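Local coordinates for protein proline dipeptidase (Streptococcus pneumoniae, PDB 3PN9) that probably belongs to a peptidase that cleaves Xaa-Pro dipeptides, the chain here matching the N-terminal domain of the creatinase/prolidase family, at residues 8-13 with 47-52; 55-60 with 73-78; 86-91 with 116-121; 102-107 with 124-129. All blocks are in the same frame, centred on the assembly; numbering follows the deposited sequence.

All four contacts lie in one alpha/beta domain of the creatinase/prolidase N-terminal family, built on a mixed sheet with strand order 75-78, 56-60, 46-50, 21-24, 99-102, 123-126. Interaction 1 sets helix 6-17 against strand 46-50. Interaction 2 pairs strands 56-60 and 75-78 at one end of the sheet, its centre about 15 Å from that of interaction 1. Interaction 4 lies at the other end, about 20 Å between centres from interaction 2. Interaction 3 joins helices 84-91 and 109-118. Interactions 1, 2 and 3 follow in series along the chain, while 3 and 4 interleave. Together they span the sheet from one outer strand to the other and include a helix-strand and a helix-helix contact.

Interaction 1 of 4, residues 8-13 with 47-52; sequences QQILTY and LFVLAD
Leu11 of helix 6-17 reaches the end of strand 46-50 with one branch of its side chain. Its CB starts off to the side of the strand. The first torsion sets CG anti to the carbonyl carbon (chi1 -62°), and CG then forks. The CD2 branch does the touching. Leu11 CD2 lies 3.2 Å from Leu50 O and 3.8 Å from Ala51 O. Leu11 CD2 also meets Val49 CG1 at 3.9 Å.

Ile10, the preceding residue, adds a second contact, and its CB points at the strand. Ile10 CG2 rests on Val49 CG1 at 3.6 Å, and the two side chains cross at about a right angle. Val49 CG1 thus touches both helix residues.

No direct hydrogen bond joins the two segments. A water does so instead. The water donates to Leu11 O at 2.8 Å and to Ala51 O at 2.7 Å, so both its protons are used between the helix and the turn after the strand.

Ile10 also packs on Leu33 of helix 27-34 and Met134 of helix 128-134. Leu11 touches Thr70 of the second subunit, which places this edge of the contact near a subunit interface. The contact itself rests on apolar methyls and on one methyl set against a carbonyl oxygen, with the water as the polar link across the two segments.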
loop_
_atom_site.group_PDB
_atom_site.type_symbol
_atom_site.label_atom_id
_atom_site.label_comp_id
_atom_site.label_asym_id
_atom_site.label_seq_id
_atom_site.Cartn_x
_atom_site.Cartn_y
_atom_site.Cartn_z
ATOM N N GLN A 8 10.424 7.138 -0.866
ATOM C CA GLN A 8 9.053 6.795 -0.514
ATOM C C GLN A 8 8.531 5.529 -1.280
ATOM O O GLN A 8 7.745 4.696 -0.742
ATOM C CB GLN A 8 8.110 8.007 -0.723
ATOM C CG GLN A 8 6.675 7.685 -0.153
ATOM C CD GLN A 8 5.666 8.874 -0.203
ATOM O OE1 GLN A 8 4.426 8.665 -0.036
ATOM N NE2 GLN A 8 6.150 10.022 -0.594
ATOM N N GLN A 9 8.995 5.328 -2.523
ATOM C CA GLN A 9 8.614 4.096 -3.249
ATOM C C GLN A 9 9.177 2.890 -2.499
ATOM O O GLN A 9 8.526 1.852 -2.449
ATOM C CB GLN A 9 9.318 4.083 -4.603
ATOM C CG GLN A 9 8.517 5.001 -5.640
ATOM C CD GLN A 9 9.078 4.820 -7.068
ATOM O OE1 GLN A 9 9.066 3.672 -7.616
ATOM N NE2 GLN A 9 9.632 5.904 -7.634
ATOM N N ILE A 10 10.422 2.965 -1.969
ATOM C CA ILE A 10 10.876 1.772 -1.195
ATOM C C ILE A 10 10.056 1.635 0.062
ATOM O O ILE A 10 9.684 0.497 0.418
ATOM C CB ILE A 10 12.390 1.950 -0.833
ATOM C CG1 ILE A 10 13.191 1.796 -2.149
ATOM C CG2 ILE A 10 12.810 0.827 0.239
ATOM C CD1 ILE A 10 14.614 2.150 -2.024
ATOM N N LEU A 11 9.696 2.756 0.730
ATOM C CA LEU A 11 8.802 2.553 1.935
ATOM C C LEU A 11 7.531 1.853 1.589
ATOM O O LEU A 11 6.970 1.036 2.384
ATOM C CB LEU A 11 8.465 3.930 2.648
ATOM C CG LEU A 11 9.715 4.664 3.194
ATOM C CD1 LEU A 11 9.383 6.162 3.734
ATOM C CD2 LEU A 11 10.261 3.850 4.367
ATOM N N THR A 12 6.961 2.251 0.454
ATOM C CA THR A 12 5.676 1.665 0.066
ATOM C C THR A 12 5.876 0.178 -0.180
ATOM O O THR A 12 5.011 -0.682 0.136
ATOM C CB THR A 12 5.187 2.407 -1.269
ATOM O OG1 THR A 12 4.994 3.799 -0.931
ATOM C CG2 THR A 12 3.905 1.869 -1.779
ATOM N N TYR A 13 6.978 -0.151 -0.853
ATOM C CA TYR A 13 7.293 -1.548 -1.186
ATOM C C TYR A 13 7.522 -2.415 0.102
ATOM O O TYR A 13 7.050 -3.566 0.170
ATOM C CB TYR A 13 8.586 -1.536 -2.026
ATOM C CG TYR A 13 9.213 -2.884 -2.331
ATOM C CD1 TYR A 13 8.571 -3.653 -3.316
ATOM C CD2 TYR A 13 10.387 -3.376 -1.706
ATOM C CE1 TYR A 13 9.006 -4.828 -3.696
ATOM C CE2 TYR A 13 10.903 -4.680 -2.128
ATOM C CZ TYR A 13 10.167 -5.365 -3.110
ATOM O OH TYR A 13 10.413 -6.612 -3.773
ATOM N N LEU A 47 23.021 1.492 3.117
ATOM C CA LEU A 47 21.821 2.350 3.455
ATOM C C LEU A 47 20.734 1.392 3.986
ATOM O O LEU A 47 20.390 0.358 3.351
ATOM C CB LEU A 47 21.327 3.070 2.165
ATOM C CG LEU A 47 19.960 3.798 2.330
ATOM C CD1 LEU A 47 20.304 4.988 3.213
ATOM C CD2 LEU A 47 19.448 4.262 0.922
ATOM N N PHE A 48 20.223 1.649 5.189
ATOM C CA PHE A 48 19.172 0.811 5.699
ATOM C C PHE A 48 17.849 1.590 5.560
ATOM O O PHE A 48 17.718 2.669 6.176
ATOM C CB PHE A 48 19.375 0.551 7.196
ATOM C CG PHE A 48 20.618 -0.305 7.431
ATOM C CD1 PHE A 48 20.522 -1.681 7.320
ATOM C CD2 PHE A 48 21.889 0.314 7.649
ATOM C CE1 PHE A 48 21.693 -2.480 7.503
ATOM C CE2 PHE A 48 23.037 -0.494 7.862
ATOM C CZ PHE A 48 22.921 -1.896 7.768
ATOM N N VAL A 49 16.920 1.080 4.756
ATOM C CA VAL A 49 15.617 1.793 4.643
ATOM C C VAL A 49 14.686 0.964 5.513
ATOM O O VAL A 49 14.402 -0.188 5.207
ATOM C CB VAL A 49 15.083 1.807 3.181
ATOM C CG1 VAL A 49 13.793 2.725 3.143
ATOM C CG2 VAL A 49 16.179 2.445 2.205
ATOM N N LEU A 50 14.294 1.546 6.622
ATOM C CA LEU A 50 13.481 0.881 7.587
ATOM C C LEU A 50 11.993 1.106 7.230
ATOM O O LEU A 50 11.674 2.135 6.654
ATOM C CB LEU A 50 13.728 1.591 8.960
ATOM C CG LEU A 50 15.189 1.245 9.474
ATOM C CD1 LEU A 50 15.710 2.256 10.566
ATOM C CD2 LEU A 50 15.096 -0.191 10.094
ATOM N N ALA A 51 11.103 0.208 7.680
ATOM C CA ALA A 51 9.704 0.264 7.205
ATOM C C ALA A 51 9.020 1.471 7.793
ATOM O O ALA A 51 8.196 2.107 7.099
ATOM C CB ALA A 51 8.911 -0.985 7.607
ATOM N N ASP A 52 9.327 1.787 9.052
ATOM C CA ASP A 52 8.474 2.746 9.754
ATOM C C ASP A 52 9.201 3.874 10.394
ATOM O O ASP A 52 8.608 4.559 11.263
ATOM C CB ASP A 52 7.635 2.017 10.886
ATOM C CG ASP A 52 6.749 0.894 10.336
ATOM O OD1 ASP A 52 6.154 1.020 9.200
ATOM O OD2 ASP A 52 6.621 -0.147 11.025
HETATM O O HOH W 1 6.799 0.973 5.142
#

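Interaction 2 of 4, residues 55-60 with 73-78; sequences PLLFVP and FPVVGY
Phe58 and Tyr78 meet through unlike first torsions. In Phe58 the ring carbon CG lies opposite the backbone N (chi1 -179°), while Tyr78 has CG between N and the carbonyl carbon (chi1 81°). Their rings come to lie nearly parallel, with planes 10° apart, but are slid so far that they barely overlap. The touch is Phe58 CZ to Tyr78 CD2 at 3.5 Å. The Tyr78 hydroxyl is bonded to Gln44 N.

At the other end, the Phe73 ring is covered on one face by Pro55. Pro55 CB stands over the ring centre, 4.0 Å from the centroid, as a CH-pi contact. Leu57 CB comes to the ring edge, in its plane.

Between these ends the strands run parallel. Leu57 N gives a nearly straight bond of 2.9 Å to Pro74 O, and Leu57 O receives Val76 N at 3.0 Å. Val59 N then bonds Val76 O at 2.9 Å. Beyond it, the bond from Tyr78 N to Val59 O is weak.

Leu56, Phe58 and Val76 share one face of the pair. Leu56 CD1 meets Val76 CG2 at 3.6 Å, and Phe58 CD1 lies beside Val76 CG1. Leu57, Val59 and Val75 take the other face.

The pair forms a beta-alpha-beta unit with helix 64-70, which packs on Leu57, Val59 and Val75. Helix 84-91 covers Phe58 and Val76 on the other face. Strand 46-50 pairs with the far side of strand 56-60, and strand 75-78 ends the sheet within this chain.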
loop_
_atom_site.group_PDB
_atom_site.type_symbol
_atom_site.label_atom_id
_atom_site.label_comp_id
_atom_site.label_asym_id
_atom_site.label_seq_id
_atom_site.Cartn_x
_atom_site.Cartn_y
_atom_site.Cartn_z
ATOM N N PRO A 55 15.452 6.557 7.209
ATOM C CA PRO A 55 16.500 5.547 6.940
ATOM C C PRO A 55 17.794 5.859 7.793
ATOM O O PRO A 55 17.900 6.923 8.426
ATOM C CB PRO A 55 16.901 5.841 5.515
ATOM C CG PRO A 55 15.734 6.589 4.890
ATOM C CD PRO A 55 15.071 7.361 6.025
ATOM N N LEU A 56 18.770 4.957 7.745
ATOM C CA LEU A 56 20.068 5.191 8.407
ATOM C C LEU A 56 21.106 4.966 7.339
ATOM O O LEU A 56 21.193 3.864 6.744
ATOM C CB LEU A 56 20.208 4.172 9.606
ATOM C CG LEU A 56 21.738 4.045 10.037
ATOM C CD1 LEU A 56 21.969 5.413 10.768
ATOM C CD2 LEU A 56 21.786 2.893 10.992
ATOM N N LEU A 57 21.987 5.918 7.128
ATOM C CA LEU A 57 23.059 5.646 6.205
ATOM C C LEU A 57 24.303 5.312 7.087
ATOM O O LEU A 57 24.725 6.140 7.921
ATOM C CB LEU A 57 23.316 6.892 5.356
ATOM C CG LEU A 57 24.528 6.857 4.370
ATOM C CD1 LEU A 57 24.695 5.550 3.454
ATOM C CD2 LEU A 57 24.559 8.169 3.515
ATOM N N PHE A 58 24.917 4.147 6.839
ATOM C CA PHE A 58 26.090 3.719 7.677
ATOM C C PHE A 58 27.333 3.753 6.820
ATOM O O PHE A 58 27.324 3.134 5.765
ATOM C CB PHE A 58 25.824 2.282 8.162
ATOM C CG PHE A 58 26.959 1.742 9.063
ATOM C CD1 PHE A 58 27.013 2.077 10.422
ATOM C CD2 PHE A 58 27.969 0.955 8.490
ATOM C CE1 PHE A 58 28.095 1.523 11.257
ATOM C CE2 PHE A 58 29.021 0.412 9.277
ATOM C CZ PHE A 58 29.074 0.683 10.630
ATOM N N VAL A 59 28.407 4.457 7.239
ATOM C CA VAL A 59 29.540 4.693 6.356
ATOM C C VAL A 59 30.873 4.624 7.187
ATOM O O VAL A 59 30.781 4.728 8.407
ATOM C CB VAL A 59 29.505 6.093 5.715
ATOM C CG1 VAL A 59 28.215 6.199 4.711
ATOM C CG2 VAL A 59 29.494 7.231 6.788
ATOM N N PRO A 60 32.019 4.467 6.538
ATOM C CA PRO A 60 33.330 4.649 7.294
ATOM C C PRO A 60 33.376 6.040 7.887
ATOM O O PRO A 60 32.862 7.009 7.307
ATOM C CB PRO A 60 34.409 4.544 6.176
ATOM C CG PRO A 60 33.705 3.680 5.059
ATOM C CD PRO A 60 32.248 4.175 5.098
ATOM N N PHE A 73 18.528 12.437 6.591
ATOM C CA PHE A 73 18.206 11.471 7.647
ATOM C C PHE A 73 19.558 11.044 8.379
ATOM O O PHE A 73 20.633 11.461 7.937
ATOM C CB PHE A 73 17.506 10.241 7.051
ATOM C CG PHE A 73 18.184 9.713 5.822
ATOM C CD1 PHE A 73 19.353 8.876 5.919
ATOM C CD2 PHE A 73 17.614 10.009 4.521
ATOM C CE1 PHE A 73 19.941 8.393 4.715
ATOM C CE2 PHE A 73 18.216 9.512 3.325
ATOM C CZ PHE A 73 19.383 8.698 3.440
ATOM N N PRO A 74 19.489 10.288 9.454
ATOM C CA PRO A 74 20.727 10.014 10.289
ATOM C C PRO A 74 21.855 9.252 9.528
ATOM O O PRO A 74 21.602 8.369 8.653
ATOM C CB PRO A 74 20.222 9.120 11.467
ATOM C CG PRO A 74 18.706 9.566 11.617
ATOM C CD PRO A 74 18.250 9.786 10.091
ATOM N N VAL A 75 23.085 9.617 9.838
ATOM C CA VAL A 75 24.284 9.029 9.272
ATOM C C VAL A 75 25.068 8.556 10.541
ATOM O O VAL A 75 25.154 9.324 11.511
ATOM C CB VAL A 75 25.109 10.061 8.463
ATOM C CG1 VAL A 75 26.500 9.500 8.064
ATOM C CG2 VAL A 75 24.345 10.485 7.151
ATOM N N VAL A 76 25.599 7.338 10.532
ATOM C CA VAL A 76 26.466 6.820 11.604
ATOM C C VAL A 76 27.750 6.320 10.925
ATOM O O VAL A 76 27.682 5.665 9.828
ATOM C CB VAL A 76 25.770 5.682 12.352
ATOM C CG1 VAL A 76 26.844 4.803 13.284
ATOM C CG2 VAL A 76 24.558 6.264 13.163
ATOM N N GLY A 77 28.917 6.628 11.527
ATOM C CA GLY A 77 30.175 6.232 10.942
ATOM C C GLY A 77 30.900 5.214 11.853
ATOM O O GLY A 77 30.476 4.965 13.001
ATOM N N TYR A 78 31.933 4.548 11.331
ATOM C CA TYR A 78 32.686 3.626 12.237
ATOM C C TYR A 78 34.147 3.749 11.909
ATOM O O TYR A 78 34.497 3.992 10.752
ATOM C CB TYR A 78 32.200 2.161 12.194
ATOM C CG TYR A 78 32.766 1.407 11.007
ATOM C CD1 TYR A 78 33.791 0.436 11.183
ATOM C CD2 TYR A 78 32.257 1.637 9.682
ATOM C CE1 TYR A 78 34.327 -0.301 10.071
ATOM C CE2 TYR A 78 32.771 0.942 8.573
ATOM C CZ TYR A 78 33.810 -0.025 8.772
ATOM O OH TYR A 78 34.271 -0.721 7.674
#

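Interaction 3 of 4, residues 86-91 with 116-121; sequences QKIKHA and KTVFET
Lys89 NZ is held by a carbonyl of the last turn of helix 109-118 and by Glu120 just beyond it. Lys89 NZ makes a salt bridge to Glu120 OE1, modelled at 2.5 Å, a length that is doubtful and says nothing of its strength. The ammonium meets this oxygen on its anti side, 23° out of the carboxylate plane. Lys89 NZ also donates to Thr117 O at 3.2 Å, lying nearly in line with that carbonyl.

The lysine gets there by stretching out. Its chain leaves the backbone on the side opposite N (chi1 -169°) and stays extended to NZ. Lys89 CE passes Val118 O at 3.8 Å. The Glu120 chain is extended too, and the two side chains cross at about a right angle.

Next to the polar pair lies an apolar one. Ile88 CG2 sits 3.8 Å from Val118 CG1 and 3.9 Å from Val118 CG2, so it touches both branches of the valine. Ile88 also packs on Phe46, Phe48 and Phe58 of the sheet, and Val118 on Leu92.

Phe119 is the first residue to leave helical geometry. The helix dipole would probably add to the lysine's attraction. A lysine of helix 84-91 thus caps the C-terminal end of helix 109-118, a side-chain interaction with a helix C-terminus that joins two helices of this alpha/beta domain.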
loop_
_atom_site.group_PDB
_atom_site.type_symbol
_atom_site.label_atom_id
_atom_site.label_comp_id
_atom_site.label_asym_id
_atom_site.label_seq_id
_atom_site.Cartn_x
_atom_site.Cartn_y
_atom_site.Cartn_z
ATOM N N GLN A 86 28.608 -4.888 14.922
ATOM C CA GLN A 86 28.051 -4.559 16.215
ATOM C C GLN A 86 27.631 -3.161 16.209
ATOM O O GLN A 86 26.644 -2.823 16.827
ATOM C CB GLN A 86 29.137 -4.742 17.368
ATOM C CG GLN A 86 29.237 -6.357 17.668
ATOM C CD GLN A 86 27.873 -7.082 17.843
ATOM O OE1 GLN A 86 27.594 -8.066 17.117
ATOM N NE2 GLN A 86 27.022 -6.607 18.796
ATOM N N LYS A 87 28.370 -2.316 15.517
ATOM C CA LYS A 87 28.007 -0.925 15.526
ATOM C C LYS A 87 26.611 -0.707 14.761
ATOM O O LYS A 87 25.762 0.104 15.152
ATOM C CB LYS A 87 29.091 -0.147 14.782
ATOM C CG LYS A 87 28.776 1.330 14.791
ATOM C CD LYS A 87 29.738 2.083 15.667
ATOM C CE LYS A 87 29.275 3.488 15.787
ATOM N NZ LYS A 87 30.431 4.220 16.242
ATOM N N ILE A 88 26.427 -1.454 13.679
ATOM C CA ILE A 88 25.139 -1.349 12.882
ATOM C C ILE A 88 24.060 -1.851 13.798
ATOM O O ILE A 88 23.016 -1.207 13.951
ATOM C CB ILE A 88 25.252 -2.331 11.643
ATOM C CG1 ILE A 88 26.155 -1.637 10.564
ATOM C CG2 ILE A 88 23.815 -2.588 11.061
ATOM C CD1 ILE A 88 26.678 -2.637 9.460
ATOM N N LYS A 89 24.269 -3.017 14.428
ATOM C CA LYS A 89 23.176 -3.557 15.250
ATOM C C LYS A 89 22.712 -2.614 16.373
ATOM O O LYS A 89 21.509 -2.528 16.685
ATOM C CB LYS A 89 23.626 -4.891 15.840
ATOM C CG LYS A 89 22.446 -5.668 16.506
ATOM C CD LYS A 89 23.014 -7.060 16.922
ATOM C CE LYS A 89 21.845 -7.916 17.328
ATOM N NZ LYS A 89 22.440 -9.229 17.291
ATOM N N HIS A 90 23.666 -1.900 16.971
ATOM C CA HIS A 90 23.341 -0.942 18.059
ATOM C C HIS A 90 22.814 0.341 17.447
ATOM O O HIS A 90 22.019 1.006 18.067
ATOM C CB HIS A 90 24.638 -0.592 18.906
ATOM C CG HIS A 90 25.268 -1.780 19.638
ATOM N ND1 HIS A 90 24.838 -3.104 19.513
ATOM C CD2 HIS A 90 26.358 -1.836 20.474
ATOM C CE1 HIS A 90 25.613 -3.905 20.240
ATOM N NE2 HIS A 90 26.533 -3.159 20.845
ATOM N N ALA A 91 23.223 0.716 16.226
ATOM C CA ALA A 91 22.663 1.962 15.687
ATOM C C ALA A 91 21.204 1.813 15.163
ATOM O O ALA A 91 20.451 2.801 15.166
ATOM C CB ALA A 91 23.583 2.530 14.609
ATOM N N LYS A 116 23.877 -11.280 8.653
ATOM C CA LYS A 116 23.243 -12.320 9.478
ATOM C C LYS A 116 23.603 -12.231 10.980
ATOM O O LYS A 116 22.838 -12.723 11.820
ATOM C CB LYS A 116 23.531 -13.744 8.918
ATOM C CG LYS A 116 22.679 -13.972 7.638
ATOM C CD LYS A 116 22.936 -15.275 7.008
ATOM C CE LYS A 116 22.066 -16.286 7.716
ATOM N NZ LYS A 116 22.676 -17.581 7.341
ATOM N N THR A 117 24.671 -11.542 11.348
ATOM C CA THR A 117 24.864 -11.332 12.796
ATOM C C THR A 117 24.057 -10.121 13.238
ATOM O O THR A 117 23.731 -9.983 14.408
ATOM C CB THR A 117 26.307 -11.062 13.225
ATOM O OG1 THR A 117 26.699 -9.799 12.728
ATOM C CG2 THR A 117 27.242 -12.069 12.605
ATOM N N VAL A 118 23.759 -9.215 12.304
ATOM C CA VAL A 118 22.978 -8.051 12.706
ATOM C C VAL A 118 21.526 -8.531 12.787
ATOM O O VAL A 118 20.839 -8.134 13.718
ATOM C CB VAL A 118 23.056 -6.919 11.662
ATOM C CG1 VAL A 118 21.984 -5.790 11.900
ATOM C CG2 VAL A 118 24.485 -6.400 11.418
ATOM N N PHE A 119 21.037 -9.293 11.776
ATOM C CA PHE A 119 19.660 -9.775 11.741
ATOM C C PHE A 119 19.645 -11.292 11.912
ATOM O O PHE A 119 19.567 -12.059 10.941
ATOM C CB PHE A 119 18.980 -9.396 10.339
ATOM C CG PHE A 119 19.129 -7.938 9.992
ATOM C CD1 PHE A 119 18.478 -6.981 10.756
ATOM C CD2 PHE A 119 19.918 -7.533 8.904
ATOM C CE1 PHE A 119 18.535 -5.646 10.432
ATOM C CE2 PHE A 119 20.010 -6.219 8.614
ATOM C CZ PHE A 119 19.337 -5.240 9.364
ATOM N N GLU A 120 19.718 -11.760 13.140
ATOM C CA GLU A 120 19.994 -13.174 13.445
ATOM C C GLU A 120 18.896 -14.107 13.126
ATOM O O GLU A 120 19.170 -15.269 12.910
ATOM C CB GLU A 120 20.297 -13.342 14.962
ATOM C CG GLU A 120 21.567 -12.560 15.269
ATOM C CD GLU A 120 21.985 -12.675 16.774
ATOM O OE1 GLU A 120 21.948 -11.682 17.504
ATOM O OE2 GLU A 120 22.308 -13.772 17.211
ATOM N N THR A 121 17.639 -13.670 13.115
ATOM C CA THR A 121 16.616 -14.651 12.703
ATOM C C THR A 121 15.793 -14.178 11.479
ATOM O O THR A 121 14.673 -14.623 11.348
ATOM C CB THR A 121 15.611 -14.926 13.881
ATOM O OG1 THR A 121 15.246 -13.657 14.467
ATOM C CG2 THR A 121 16.371 -15.757 15.040
#

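Interaction 4 of 4, residues 102-107 with 124-129; sequences VEFDNL and FDNLTP
Stacking joins Phe104 and Asn126. The amide plane of Asn126 lies only 7° from the plane of the Phe104 ring. Asn126 CB stands over the ring centre at 3.4 Å from the centroid, a close CH-pi contact. With chi1 at -176°, the Asn126 side chain points back from its own N, which lays the amide along the ring toward Phe104 CB.

Two hydrogen bonds end on the same amide. Asn126 OD1 accepts from Phe104 N at 3.1 Å and from Thr128 N at 3.0 Å. The two donors come from opposite faces of its plane. The second bond caps the start of helix 128-134. Asp80 OD2 of the third subunit makes a hydrogen bond with Asn126 N. Separate backbone bonds run from Val102 N to Asp125 O at 2.9 Å and from Leu127 N to Val102 O at 2.8 Å. Asp105 N makes a weak bond to Thr128 OG1.

Waters bridge two more pairs. One links Glu103 OE2 to Thr128 OG1, and another links Asp105 OD1 to Asn126 ND2. Glu103 is also bound by Thr29 and by the backbone of Ser25 and Asp26.

Apolar contact comes from Val102 CG1, which meets the edge of the Phe124 ring at CD1, 3.8 Å away.

Strand 123-126 is one of the two outermost strands of the sheet within this chain, running parallel to strand 99-102. Helix 109-118 packs on Val102 and Phe124, and strand 21-24 on Val102 and Leu127.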
loop_
_atom_site.group_PDB
_atom_site.type_symbol
_atom_site.label_atom_id
_atom_site.label_comp_id
_atom_site.label_asym_id
_atom_site.label_seq_id
_atom_site.Cartn_x
_atom_site.Cartn_y
_atom_site.Cartn_z
ATOM N N VAL A 102 17.777 -7.684 0.526
ATOM C CA VAL A 102 19.120 -7.275 0.159
ATOM C C VAL A 102 19.358 -7.463 -1.329
ATOM O O VAL A 102 18.586 -8.141 -2.016
ATOM C CB VAL A 102 20.174 -8.212 0.902
ATOM C CG1 VAL A 102 20.120 -7.973 2.463
ATOM C CG2 VAL A 102 19.960 -9.711 0.482
ATOM N N GLU A 103 20.393 -6.820 -1.868
ATOM C CA GLU A 103 20.579 -6.914 -3.312
ATOM C C GLU A 103 21.344 -8.153 -3.690
ATOM O O GLU A 103 22.596 -8.157 -3.579
ATOM C CB GLU A 103 21.364 -5.726 -3.876
ATOM C CG GLU A 103 20.632 -4.348 -3.496
ATOM C CD GLU A 103 21.486 -3.137 -3.864
ATOM O OE1 GLU A 103 22.340 -2.648 -3.071
ATOM O OE2 GLU A 103 21.381 -2.653 -5.026
ATOM N N PHE A 104 20.637 -9.153 -4.237
ATOM C CA PHE A 104 21.306 -10.446 -4.551
ATOM C C PHE A 104 22.371 -10.250 -5.604
ATOM O O PHE A 104 23.388 -10.980 -5.607
ATOM C CB PHE A 104 20.314 -11.499 -5.075
ATOM C CG PHE A 104 19.502 -12.205 -4.013
ATOM C CD1 PHE A 104 19.302 -11.631 -2.749
ATOM C CD2 PHE A 104 18.827 -13.386 -4.351
ATOM C CE1 PHE A 104 18.465 -12.221 -1.800
ATOM C CE2 PHE A 104 18.030 -14.011 -3.391
ATOM C CZ PHE A 104 17.875 -13.457 -2.082
ATOM N N ASP A 105 22.226 -9.269 -6.505
ATOM C CA ASP A 105 23.252 -9.104 -7.547
ATOM C C ASP A 105 24.482 -8.335 -7.084
ATOM O O ASP A 105 25.410 -8.213 -7.841
ATOM C CB ASP A 105 22.710 -8.318 -8.784
ATOM C CG ASP A 105 21.786 -9.193 -9.644
ATOM O OD1 ASP A 105 21.623 -10.415 -9.347
ATOM O OD2 ASP A 105 21.308 -8.636 -10.646
ATOM N N ASN A 106 24.463 -7.785 -5.885
ATOM C CA ASN A 106 25.644 -7.064 -5.410
ATOM C C ASN A 106 26.251 -7.673 -4.109
ATOM O O ASN A 106 27.473 -7.549 -3.952
ATOM C CB ASN A 106 25.269 -5.600 -5.058
ATOM C CG ASN A 106 26.430 -4.875 -4.368
ATOM O OD1 ASN A 106 26.455 -4.783 -3.143
ATOM N ND2 ASN A 106 27.386 -4.399 -5.147
ATOM N N LEU A 107 25.443 -8.215 -3.171
ATOM C CA LEU A 107 25.908 -8.441 -1.797
ATOM C C LEU A 107 26.891 -9.683 -1.855
ATOM O O LEU A 107 26.472 -10.774 -2.198
ATOM C CB LEU A 107 24.720 -8.755 -0.892
ATOM C CG LEU A 107 25.034 -8.890 0.637
ATOM C CD1 LEU A 107 25.455 -7.396 1.045
ATOM C CD2 LEU A 107 23.789 -9.421 1.349
ATOM N N PHE A 124 15.853 -13.628 4.134
ATOM C CA PHE A 124 16.412 -12.591 3.222
ATOM C C PHE A 124 15.727 -12.655 1.849
ATOM O O PHE A 124 15.861 -13.685 1.141
ATOM C CB PHE A 124 17.917 -12.749 3.098
ATOM C CG PHE A 124 18.656 -12.272 4.383
ATOM C CD1 PHE A 124 19.347 -11.117 4.385
ATOM C CD2 PHE A 124 18.632 -13.022 5.552
ATOM C CE1 PHE A 124 20.102 -10.681 5.547
ATOM C CE2 PHE A 124 19.294 -12.521 6.767
ATOM C CZ PHE A 124 20.033 -11.356 6.714
ATOM N N ASP A 125 15.020 -11.602 1.446
ATOM C CA ASP A 125 14.427 -11.605 0.085
ATOM C C ASP A 125 15.371 -10.773 -0.834
ATOM O O ASP A 125 16.247 -10.015 -0.357
ATOM C CB ASP A 125 13.123 -10.790 0.132
ATOM C CG ASP A 125 11.877 -11.598 0.620
ATOM O OD1 ASP A 125 12.032 -12.617 1.321
ATOM O OD2 ASP A 125 10.720 -11.079 0.379
ATOM N N ASN A 126 15.127 -10.804 -2.135
ATOM C CA ASN A 126 15.996 -10.107 -3.071
ATOM C C ASN A 126 15.352 -8.730 -3.365
ATOM O O ASN A 126 14.242 -8.673 -3.911
ATOM C CB ASN A 126 16.072 -10.976 -4.333
ATOM C CG ASN A 126 17.027 -10.419 -5.369
ATOM O OD1 ASN A 126 17.719 -9.462 -5.120
ATOM N ND2 ASN A 126 17.067 -11.034 -6.572
ATOM N N LEU A 127 16.101 -7.646 -3.219
ATOM C CA LEU A 127 15.645 -6.291 -3.507
ATOM C C LEU A 127 16.044 -5.897 -4.936
ATOM O O LEU A 127 15.564 -4.867 -5.416
ATOM C CB LEU A 127 16.505 -5.331 -2.582
ATOM C CG LEU A 127 16.265 -3.779 -2.606
ATOM C CD1 LEU A 127 14.821 -3.530 -2.195
ATOM C CD2 LEU A 127 17.176 -3.118 -1.528
ATOM N N THR A 128 17.018 -6.570 -5.580
ATOM C CA THR A 128 17.505 -6.067 -6.863
ATOM C C THR A 128 16.350 -5.812 -7.936
ATOM O O THR A 128 16.351 -4.780 -8.590
ATOM C CB THR A 128 18.609 -7.048 -7.402
ATOM O OG1 THR A 128 19.757 -6.848 -6.514
ATOM C CG2 THR A 128 19.065 -6.723 -8.887
ATOM N N PRO A 129 15.468 -6.775 -8.130
ATOM C CA PRO A 129 14.459 -6.584 -9.247
ATOM C C PRO A 129 13.624 -5.370 -8.919
ATOM O O PRO A 129 13.282 -4.623 -9.823
ATOM C CB PRO A 129 13.562 -7.846 -9.132
ATOM C CG PRO A 129 14.641 -9.029 -8.697
ATOM C CD PRO A 129 15.416 -8.166 -7.545
HETATM O O HOH W 2 20.725 -4.352 -7.070
HETATM O O HOH W 3 18.691 -10.328 -8.964
#